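Local coordinates for prophage lambdalm01, antigen B (Listeria monocytogenes, PDB 4ACV), which is a prophage-encoded antigen that probably serves as a tail terminator, ending elongation of the phage tail as a ring of subunits, at residues K2-F6 with M7-E11. Numbering follows the deposited sequence.
Sequences KSLSF and MRVLE
Ser5 caps the first turn of helix 6-19, its OG reaching forward to accept a weak, long bond from Met7 N at 3.4 Å. With OG anti to the backbone N (chi1 166°), the hydroxyl sits beside its own carbonyl carbon, close to the amides at the helix start. Ser5 O is shared by two further weak donors, Arg8 N at 3.2 Å and Val9 N at 3.4 Å, whereas Leu10 N gives Phe6 O a short, nearly linear bond of 2.8 Å (N-H...O 169°). Glu11 N bonds Met7 O at the same 2.8 Å. The first short i to i+4 bonds are thus those accepted by Phe6 O and Met7 O, while Ser5 O and OG take weak ones from this turn.

Two side chains meet the Phe6 ring, one over a face and one at the edge. Its CG stands between the backbone N and the carbonyl carbon (chi1 72°), which brings the base of the ring up against the amide N of Met7. Met7 CG then lies over one face, 4.0 Å from the centroid of the Phe6 ring, in a CH-pi contact, with the sulfur set more obliquely in a Met-aromatic contact. Leu10 CD1 instead reaches the ring edge, 3.8 Å from Phe6 CD2, and these two side chains run alongside each other.

Aliphatic packing falls to Leu4. Its CD1 touches the alkyl part of Arg8, 3.6 Å from Arg8 CG, the two chains crossing at about a right angle, while its other methyl, CD2, approaches Val9 CG2. The Arg8 chain then bends away, and outside this contact its NE pairs with an acidic side chain of another protein chain.

The loop leading into the helix is tied to the antiparallel sheet, Leu4 O accepting from Gln45 NE2 and bonding Tyr58 OH. Phe6 and Leu10 together pack this first helical turn against Met42 of strand 37-48.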
# COMPACT_ATOMS: atom_id res chain seq x y z
N LYS B 2 24.02 19.72 12.36
CA LYS B 2 22.63 19.87 11.90
C LYS B 2 22.36 18.91 10.74
O LYS B 2 23.22 18.70 9.89
CB LYS B 2 22.36 21.30 11.44
N SER B 3 21.17 18.32 10.69
CA SER B 3 20.82 17.45 9.57
C SER B 3 20.77 18.19 8.24
O SER B 3 20.10 19.21 8.11
CB SER B 3 19.50 16.73 9.82
OG SER B 3 19.23 15.82 8.76
N LEU B 4 21.47 17.66 7.25
CA LEU B 4 21.55 18.30 5.94
C LEU B 4 20.22 18.24 5.18
O LEU B 4 19.58 17.19 5.09
CB LEU B 4 22.65 17.63 5.11
CG LEU B 4 23.34 18.43 4.01
CD1 LEU B 4 23.82 19.79 4.53
CD2 LEU B 4 24.50 17.62 3.45
N SER B 5 19.81 19.39 4.65
CA SER B 5 18.61 19.50 3.82
C SER B 5 18.76 18.74 2.50
O SER B 5 19.86 18.67 1.94
CB SER B 5 18.30 20.98 3.52
OG SER B 5 17.34 21.12 2.48
N PHE B 6 17.67 18.19 1.99
CA PHE B 6 17.72 17.43 0.74
C PHE B 6 18.32 18.26 -0.41
O PHE B 6 19.09 17.73 -1.21
CB PHE B 6 16.34 16.88 0.36
CG PHE B 6 15.36 17.92 -0.12
CD1 PHE B 6 14.54 18.61 0.78
CD2 PHE B 6 15.24 18.20 -1.47
CE1 PHE B 6 13.63 19.56 0.34
CE2 PHE B 6 14.34 19.15 -1.92
CZ PHE B 6 13.53 19.83 -1.02
N MET B 7 17.98 19.54 -0.46
CA MET B 7 18.43 20.41 -1.56
C MET B 7 19.94 20.53 -1.64
O MET B 7 20.51 20.58 -2.72
CB MET B 7 17.81 21.79 -1.45
CG MET B 7 16.46 21.93 -2.12
SD MET B 7 16.09 23.65 -2.44
CE MET B 7 17.45 24.10 -3.50
N ARG B 8 20.57 20.60 -0.48
CA ARG B 8 22.02 20.59 -0.39
C ARG B 8 22.58 19.31 -1.03
O ARG B 8 23.60 19.35 -1.73
CB ARG B 8 22.44 20.65 1.08
CG ARG B 8 23.60 21.56 1.35
CD ARG B 8 23.22 23.01 1.12
NE ARG B 8 23.53 23.82 2.29
CZ ARG B 8 24.77 24.13 2.67
NH1 ARG B 8 25.80 23.69 1.97
NH2 ARG B 8 24.96 24.88 3.75
N VAL B 9 21.90 18.19 -0.79
CA VAL B 9 22.30 16.92 -1.40
C VAL B 9 22.04 16.91 -2.91
O VAL B 9 22.90 16.49 -3.69
CB VAL B 9 21.63 15.70 -0.70
CG1 VAL B 9 21.99 14.41 -1.42
CG2 VAL B 9 22.04 15.63 0.77
N LEU B 10 20.87 17.39 -3.32
CA LEU B 10 20.59 17.65 -4.73
C LEU B 10 21.72 18.44 -5.40
O LEU B 10 22.28 18.02 -6.42
CB LEU B 10 19.27 18.41 -4.90
CG LEU B 10 17.99 17.59 -4.74
CD1 LEU B 10 16.75 18.44 -4.99
CD2 LEU B 10 17.98 16.37 -5.65
N GLU B 11 22.06 19.59 -4.81
CA GLU B 11 23.12 20.43 -5.35
C GLU B 11 24.47 19.72 -5.43
O GLU B 11 25.19 19.87 -6.41
CB GLU B 11 23.24 21.74 -4.57
CG GLU B 11 22.42 22.87 -5.17
CD GLU B 11 22.69 23.07 -6.66
OE1 GLU B 11 23.77 22.65 -7.15
OE2 GLU B 11 21.82 23.64 -7.35